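Local coordinates for protein 1-deoxy-D-xylulose 5-phosphate reductoisomerase (Moraxella catarrhalis, PDB 4ZQG) that catalyses the NADPH-dependent rearrangement and reduction of 1-deoxy-D-xylulose 5-phosphate to 2-C-methyl-D-erythritol 4-phosphate, a step of the MEP pathway of isoprenoid synthesis, at residues Ala109-Thr114 against Val133-Leu138; Ala127-Leu132 against Gln220-Asp225. All blocks are in the same frame, centred on the assembly; numbering follows the deposited sequence.

Contact 1 and contact 2 have their centres about 13 Å apart and share helix 130-146. Along the chain the order is 109-114, 127-132, 133-138, 220-225, so the two pairings alternate. Contact 1 joins neighbouring helices of the parallel-sheet nucleotide-binding domain near the adenine end of NAD. Contact 2 joins that nucleotide-binding part to the region carrying helix 220-228, beside the nicotinamide end. The two meet directly where T114 OG1 lies 3.1 Å from S131 OG, a probable hydrogen bond. Residues 127-129 and the start of helix 130-146 together bring cofactor binding to the site holding the magnesium ion and the inhibitor fosmidomycin.

Contact 1: Ala109-Thr114 against Val133-Leu138; sequences AGLSST and VMAGDL. With NAD (nicotinamide-adenine-dinucleotide), chain C.
L111 carries its CG trans to the backbone N (chi1 161°), which sends the forked end out of helix 111-120 toward M134 and A135, while M134 bends at chi3 (-56°) to turn its methyl back to meet it. Each branch of the leucine then finds a different partner. CD1 rests on the methyl of A135, with L111 CD1 3.6 Å from A135 CB, and L111 CD2 touches M134 CE more loosely at 4.0 Å. Alanine suits its place because a short side chain lets the helices come close; methionine suits its own because a flexible thioether can reach across from farther back. I391 of helix 387-409 packs on both L111 and A135, extending this buried apolar patch.

The start of helix 111-120 is held by polar bonds. T114 OG1 donates to G110 O at 2.6 Å, and T114 N reaches the same G110 O at 3.2 Å from the opposite face of the carbonyl plane. Just before, A109 lays its methyl over the C6A and N1A side of the adenine, with A109 CB 3.5 Å from NAD C6A; a small methyl can lie close over the flat base. Helix 111-120 links strands 100-103 and 123-126, and helix 130-146 links 123-126 to 149-152, so the contact joins successive beta-alpha-beta crossovers of a Rossmann-like nucleotide-binding domain.

Contact 2: Ala127-Leu132 against Gln220-Asp225; sequences ANKESL and QKISID. With NAD (nicotinamide-adenine-dinucleotide), chain C.
I222 and K129 meet over the nicotinamide ring of NAD. The I222 methyl sits almost above the centre of one face, I222 CD1 lying 3.4 Å from NAD C6N; isoleucine suits this place as a stiff, branched apolar surface. On the same side, K129 CE comes to the ring margin, 4.0 Å from NAD C6N. The lysine crosses I222 at about a right angle, bringing K129 NZ to 3.4 Å from I222 CD1.

The other flat group, the E130 carboxylate, divides its oxygens: OE2 looks to the aliphatic end of K221, and OE1 to the nicotinamide ribose. NAD O3D donates to E130 OE1 at 2.6 Å, a short bond that fixes the ribose hydroxyl. N128 ND2, which also bonds G107 O, adds only a weak, bent bond to E130 OE1 (3.1 Å, N-H...O 120°). The glutamate gets there by bending at chi2 (89°), which folds its end back toward the ribose. E130 OE2 and K221 CE approach closely, 3.0 Å apart, without a hydrogen bond. The K221 chain bends at chi3 and chi4 (43°), carrying NZ toward D225: K221 NZ forms a salt bridge with D225 OD2 at 3.3 Å, weak as a hydrogen bond. At 4.4 Å from E130 OE2, K221 NZ probably still favours the carboxylate electrostatically.

A long lysine can span from ribose to metal site. K129 NZ hydrogen-bonds N231 OD1, its strongest partner, and E235 OE2, and forms a salt bridge with D154 OD2; D154 and E235 are magnesium ligands. Fosmidomycin also touches K129 and I222. With K129 gripped by acidic metal ligands and the ribose hydroxyl by a carboxylate, the nicotinamide is probably fixed relative to the metal site, consistent with lining up the hydride-carrying ring with the substrate.

Contact 1: Ala109-Thr114 against Val133-Leu138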
loop_
_atom_site.group_PDB
_atom_site.type_symbol
_atom_site.label_atom_id
_atom_site.label_comp_id
_atom_site.label_asym_id
_atom_site.label_seq_id
_atom_site.Cartn_x
_atom_site.Cartn_y
_atom_site.Cartn_z
ATOM N N ALA A 109 25.193 -16.939 13.449
ATOM C CA ALA A 109 24.852 -18.250 13.977
ATOM C C ALA A 109 23.661 -18.897 13.237
ATOM O O ALA A 109 23.500 -20.097 13.278
ATOM C CB ALA A 109 24.579 -18.150 15.469
ATOM N N GLY A 110 22.860 -18.119 12.518
ATOM C CA GLY A 110 21.692 -18.658 11.828
ATOM C C GLY A 110 21.896 -19.036 10.375
ATOM O O GLY A 110 20.980 -19.497 9.702
ATOM N N LEU A 111 23.105 -18.857 9.889
ATOM C CA LEU A 111 23.392 -19.037 8.485
ATOM C C LEU A 111 23.287 -20.484 7.990
ATOM O O LEU A 111 22.626 -20.756 6.993
ATOM C CB LEU A 111 24.758 -18.439 8.209
ATOM C CG LEU A 111 25.505 -18.838 6.968
ATOM C CD1 LEU A 111 24.639 -18.780 5.740
ATOM C CD2 LEU A 111 26.649 -17.853 6.901
ATOM N N SER A 112 23.913 -21.421 8.671
ATOM C CA SER A 112 23.960 -22.785 8.168
ATOM C C SER A 112 22.601 -23.450 8.142
ATOM O O SER A 112 22.293 -24.165 7.230
ATOM C CB SER A 112 24.907 -23.557 9.031
ATOM O OG SER A 112 25.723 -22.592 9.686
ATOM N N SER A 113 21.775 -23.212 9.143
ATOM C CA SER A 113 20.448 -23.791 9.146
ATOM C C SER A 113 19.524 -23.094 8.150
ATOM O O SER A 113 18.642 -23.738 7.560
ATOM C CB SER A 113 19.844 -23.746 10.541
ATOM O OG SER A 113 20.066 -22.481 11.125
ATOM N N THR A 114 19.721 -21.791 7.946
ATOM C CA THR A 114 18.998 -21.122 6.874
ATOM C C THR A 114 19.317 -21.782 5.531
ATOM O O THR A 114 18.418 -22.068 4.790
ATOM C CB THR A 114 19.286 -19.628 6.829
ATOM O OG1 THR A 114 18.997 -19.057 8.103
ATOM C CG2 THR A 114 18.429 -18.921 5.734
ATOM N N VAL A 133 22.606 -10.808 4.517
ATOM C CA VAL A 133 23.726 -9.882 4.456
ATOM C C VAL A 133 25.032 -10.623 4.229
ATOM O O VAL A 133 25.955 -10.105 3.620
ATOM C CB VAL A 133 23.885 -9.100 5.763
ATOM C CG1 VAL A 133 25.164 -8.304 5.796
ATOM C CG2 VAL A 133 22.718 -8.174 6.004
ATOM N N MET A 134 25.134 -11.844 4.746
ATOM C CA MET A 134 26.375 -12.626 4.635
ATOM C C MET A 134 26.420 -13.660 3.538
ATOM O O MET A 134 27.496 -13.989 3.075
ATOM C CB MET A 134 26.662 -13.306 5.961
ATOM C CG MET A 134 26.906 -12.257 7.003
ATOM S SD MET A 134 28.019 -12.847 8.243
ATOM C CE MET A 134 27.087 -14.288 8.706
ATOM N N ALA A 135 25.283 -14.173 3.116
ATOM C CA ALA A 135 25.284 -15.254 2.168
ATOM C C ALA A 135 24.117 -15.143 1.218
ATOM O O ALA A 135 23.572 -16.150 0.761
ATOM C CB ALA A 135 25.244 -16.572 2.913
ATOM N N GLY A 136 23.759 -13.908 0.910
ATOM C CA GLY A 136 22.619 -13.635 0.073
ATOM C C GLY A 136 22.651 -14.415 -1.225
ATOM O O GLY A 136 21.704 -15.141 -1.517
ATOM N N ASP A 137 23.735 -14.314 -1.994
ATOM C CA ASP A 137 23.745 -14.976 -3.297
ATOM C C ASP A 137 23.563 -16.446 -3.078
ATOM O O ASP A 137 22.793 -17.089 -3.775
ATOM C CB ASP A 137 25.053 -14.772 -4.078
ATOM C CG ASP A 137 25.436 -13.313 -4.228
ATOM O OD1 ASP A 137 24.775 -12.559 -5.011
ATOM O OD2 ASP A 137 26.426 -12.943 -3.549
ATOM N N LEU A 138 24.285 -16.973 -2.096
ATOM C CA LEU A 138 24.301 -18.418 -1.855
ATOM C C LEU A 138 22.945 -18.913 -1.417
ATOM O O LEU A 138 22.469 -19.932 -1.921
ATOM C CB LEU A 138 25.349 -18.775 -0.819
ATOM C CG LEU A 138 25.568 -20.251 -0.474
ATOM C CD1 LEU A 138 25.623 -21.115 -1.719
ATOM C CD2 LEU A 138 26.845 -20.395 0.349
HETATM P PA NAD C . 16.821 -12.557 20.288
HETATM O O1A NAD C . 18.187 -12.135 20.710
HETATM O O2A NAD C . 15.592 -12.104 21.048
HETATM O O5B NAD C . 16.728 -14.155 20.056
HETATM C C5B NAD C . 17.639 -14.895 19.261
HETATM C C4B NAD C . 17.258 -16.385 19.224
HETATM O O4B NAD C . 18.335 -17.082 18.573
HETATM C C3B NAD C . 17.073 -17.012 20.613
HETATM O O3B NAD C . 16.028 -17.988 20.628
HETATM C C2B NAD C . 18.415 -17.678 20.872
HETATM O O2B NAD C . 18.310 -18.904 21.594
HETATM C C1B NAD C . 18.989 -17.960 19.488
HETATM N N9A NAD C . 20.473 -17.792 19.466
HETATM C C8A NAD C . 21.152 -16.730 19.934
HETATM N N7A NAD C . 22.488 -16.892 19.776
HETATM C C5A NAD C . 22.686 -18.078 19.202
HETATM C C6A NAD C . 23.895 -18.825 18.788
HETATM N N6A NAD C . 25.143 -18.286 18.966
HETATM N N1A NAD C . 23.668 -20.037 18.239
HETATM C C2A NAD C . 22.416 -20.562 18.094
HETATM N N3A NAD C . 21.270 -19.941 18.458
HETATM C C4A NAD C . 21.358 -18.696 19.007
HETATM O O3 NAD C . 16.697 -12.095 18.743
HETATM P PN NAD C . 15.484 -11.351 17.986
HETATM O O1N NAD C . 15.541 -9.915 18.461
HETATM O O2N NAD C . 14.269 -12.245 18.061
HETATM O O5D NAD C . 16.107 -11.434 16.507
HETATM C C5D NAD C . 15.996 -12.613 15.707
HETATM C C4D NAD C . 16.328 -12.292 14.248
HETATM O O4D NAD C . 15.236 -11.653 13.582
HETATM C C3D NAD C . 17.507 -11.340 14.164
HETATM O O3D NAD C . 18.259 -11.704 13.012
HETATM C C2D NAD C . 16.877 -9.971 14.038
HETATM O O2D NAD C . 17.774 -9.037 13.419
HETATM C C1D NAD C . 15.607 -10.299 13.244
HETATM N N1N NAD C . 14.509 -9.363 13.528
HETATM C C2N NAD C . 13.991 -9.249 14.777
HETATM C C3N NAD C . 12.960 -8.326 15.052
HETATM C C7N NAD C . 12.339 -8.185 16.419
HETATM O O7N NAD C . 11.278 -7.600 16.543
HETATM N N7N NAD C . 12.937 -8.713 17.486
HETATM C C4N NAD C . 12.480 -7.540 14.016
HETATM C C5N NAD C . 13.019 -7.699 12.764
HETATM C C6N NAD C . 14.035 -8.608 12.525
#

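Contact 2: Ala127-Leu132 against Gln220-Asp225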
loop_
_atom_site.group_PDB
_atom_site.type_symbol
_atom_site.label_atom_id
_atom_site.label_comp_id
_atom_site.label_asym_id
_atom_site.label_seq_id
_atom_site.Cartn_x
_atom_site.Cartn_y
_atom_site.Cartn_z
ATOM N N ALA A 127 13.513 -14.020 9.525
ATOM C CA ALA A 127 13.652 -12.882 10.409
ATOM C C ALA A 127 15.102 -12.543 10.360
ATOM O O ALA A 127 15.510 -11.408 10.163
ATOM C CB ALA A 127 13.242 -13.251 11.828
ATOM N N ASN A 128 15.869 -13.581 10.568
ATOM C CA ASN A 128 17.317 -13.566 10.584
ATOM C C ASN A 128 17.945 -12.952 9.321
ATOM O O ASN A 128 18.234 -13.654 8.329
ATOM C CB ASN A 128 17.744 -15.017 10.750
ATOM C CG ASN A 128 19.197 -15.193 10.671
ATOM O OD1 ASN A 128 19.665 -16.139 10.048
ATOM N ND2 ASN A 128 19.943 -14.292 11.300
ATOM N N LYS A 129 18.182 -11.654 9.401
ATOM C CA LYS A 129 18.652 -10.848 8.234
ATOM C C LYS A 129 20.162 -10.992 8.003
ATOM O O LYS A 129 20.618 -10.907 6.861
ATOM C CB LYS A 129 18.303 -9.357 8.410
ATOM C CG LYS A 129 19.006 -8.725 9.619
ATOM C CD LYS A 129 18.515 -7.322 9.888
ATOM C CE LYS A 129 17.035 -7.293 10.159
ATOM N NZ LYS A 129 16.682 -6.020 10.854
ATOM N N GLU A 130 20.918 -11.223 9.074
ATOM C CA GLU A 130 22.325 -11.512 8.942
ATOM C C GLU A 130 22.590 -12.694 7.982
ATOM O O GLU A 130 23.616 -12.745 7.321
ATOM C CB GLU A 130 22.964 -11.710 10.319
ATOM C CG GLU A 130 22.802 -10.495 11.262
ATOM C CD GLU A 130 21.515 -10.509 12.132
ATOM O OE1 GLU A 130 20.547 -11.245 11.802
ATOM O OE2 GLU A 130 21.439 -9.769 13.154
ATOM N N SER A 131 21.648 -13.610 7.837
ATOM C CA SER A 131 21.803 -14.659 6.825
ATOM C C SER A 131 21.945 -14.172 5.373
ATOM O O SER A 131 22.721 -14.694 4.596
ATOM C CB SER A 131 20.623 -15.603 6.896
ATOM O OG SER A 131 20.929 -16.627 7.818
ATOM N N LEU A 132 21.141 -13.195 5.012
ATOM C CA LEU A 132 21.161 -12.636 3.685
ATOM C C LEU A 132 22.299 -11.610 3.502
ATOM O O LEU A 132 22.917 -11.585 2.438
ATOM C CB LEU A 132 19.781 -12.039 3.362
ATOM C CG LEU A 132 18.939 -12.765 2.303
ATOM C CD1 LEU A 132 19.063 -14.271 2.223
ATOM C CD2 LEU A 132 17.500 -12.422 2.544
ATOM N N GLN A 220 18.437 -7.697 21.905
ATOM C CA GLN A 220 19.434 -6.709 22.251
ATOM C C GLN A 220 20.197 -6.170 21.044
ATOM O O GLN A 220 20.539 -4.969 20.983
ATOM C CB GLN A 220 20.440 -7.332 23.196
ATOM C CG GLN A 220 19.963 -7.473 24.627
ATOM C CD GLN A 220 21.142 -7.728 25.545
ATOM O OE1 GLN A 220 21.742 -8.820 25.520
ATOM N NE2 GLN A 220 21.539 -6.690 26.300
ATOM N N LYS A 221 20.511 -7.072 20.118
ATOM C CA LYS A 221 21.385 -6.735 18.988
ATOM C C LYS A 221 20.715 -5.743 17.958
ATOM O O LYS A 221 21.218 -4.626 17.733
ATOM C CB LYS A 221 21.858 -8.024 18.306
ATOM C CG LYS A 221 22.934 -7.784 17.278
ATOM C CD LYS A 221 22.925 -8.851 16.204
ATOM C CE LYS A 221 23.377 -8.256 14.873
ATOM N NZ LYS A 221 24.554 -7.355 15.022
ATOM N N ILE A 222 19.593 -6.184 17.376
ATOM C CA ILE A 222 18.751 -5.376 16.540
ATOM C C ILE A 222 18.417 -4.097 17.285
ATOM O O ILE A 222 18.410 -3.035 16.717
ATOM C CB ILE A 222 17.496 -6.148 16.025
ATOM C CG1 ILE A 222 16.965 -5.498 14.763
ATOM C CG2 ILE A 222 16.380 -6.194 17.035
ATOM C CD1 ILE A 222 15.830 -6.242 14.088
ATOM N N SER A 223 18.222 -4.155 18.575
ATOM C CA SER A 223 17.971 -2.940 19.293
ATOM C C SER A 223 19.105 -1.940 19.111
ATOM O O SER A 223 18.854 -0.794 18.800
ATOM C CB SER A 223 17.649 -3.224 20.787
ATOM O OG SER A 223 16.310 -3.729 20.903
ATOM N N ILE A 224 20.347 -2.365 19.290
ATOM C CA ILE A 224 21.508 -1.441 19.192
ATOM C C ILE A 224 21.743 -0.954 17.758
ATOM O O ILE A 224 22.063 0.218 17.493
ATOM C CB ILE A 224 22.789 -2.121 19.714
ATOM C CG1 ILE A 224 22.636 -2.495 21.209
ATOM C CG2 ILE A 224 24.002 -1.213 19.531
ATOM C CD1 ILE A 224 22.580 -1.299 22.141
ATOM N N ASP A 225 21.570 -1.882 16.841
ATOM C CA ASP A 225 21.625 -1.594 15.449
ATOM C C ASP A 225 20.625 -0.502 15.003
ATOM O O ASP A 225 20.875 0.265 14.042
ATOM C CB ASP A 225 21.368 -2.883 14.696
ATOM C CG ASP A 225 22.577 -3.789 14.663
ATOM O OD1 ASP A 225 23.721 -3.324 15.031
ATOM O OD2 ASP A 225 22.354 -4.966 14.230
HETATM P PA NAD C . 16.821 -12.557 20.288
HETATM O O1A NAD C . 18.187 -12.135 20.710
HETATM O O2A NAD C . 15.592 -12.104 21.048
HETATM O O5B NAD C . 16.728 -14.155 20.056
HETATM C C5B NAD C . 17.639 -14.895 19.261
HETATM C C4B NAD C . 17.258 -16.385 19.224
HETATM O O4B NAD C . 18.335 -17.082 18.573
HETATM C C3B NAD C . 17.073 -17.012 20.613
HETATM O O3B NAD C . 16.028 -17.988 20.628
HETATM C C2B NAD C . 18.415 -17.678 20.872
HETATM O O2B NAD C . 18.310 -18.904 21.594
HETATM C C1B NAD C . 18.989 -17.960 19.488
HETATM N N9A NAD C . 20.473 -17.792 19.466
HETATM C C8A NAD C . 21.152 -16.730 19.934
HETATM N N7A NAD C . 22.488 -16.892 19.776
HETATM C C5A NAD C . 22.686 -18.078 19.202
HETATM C C6A NAD C . 23.895 -18.825 18.788
HETATM N N6A NAD C . 25.143 -18.286 18.966
HETATM N N1A NAD C . 23.668 -20.037 18.239
HETATM C C2A NAD C . 22.416 -20.562 18.094
HETATM N N3A NAD C . 21.270 -19.941 18.458
HETATM C C4A NAD C . 21.358 -18.696 19.007
HETATM O O3 NAD C . 16.697 -12.095 18.743
HETATM P PN NAD C . 15.484 -11.351 17.986
HETATM O O1N NAD C . 15.541 -9.915 18.461
HETATM O O2N NAD C . 14.269 -12.245 18.061
HETATM O O5D NAD C . 16.107 -11.434 16.507
HETATM C C5D NAD C . 15.996 -12.613 15.707
HETATM C C4D NAD C . 16.328 -12.292 14.248
HETATM O O4D NAD C . 15.236 -11.653 13.582
HETATM C C3D NAD C . 17.507 -11.340 14.164
HETATM O O3D NAD C . 18.259 -11.704 13.012
HETATM C C2D NAD C . 16.877 -9.971 14.038
HETATM O O2D NAD C . 17.774 -9.037 13.419
HETATM C C1D NAD C . 15.607 -10.299 13.244
HETATM N N1N NAD C . 14.509 -9.363 13.528
HETATM C C2N NAD C . 13.991 -9.249 14.777
HETATM C C3N NAD C . 12.960 -8.326 15.052
HETATM C C7N NAD C . 12.339 -8.185 16.419
HETATM O O7N NAD C . 11.278 -7.600 16.543
HETATM N N7N NAD C . 12.937 -8.713 17.486
HETATM C C4N NAD C . 12.480 -7.540 14.016
HETATM C C5N NAD C . 13.019 -7.699 12.764
HETATM C C6N NAD C . 14.035 -8.608 12.525
#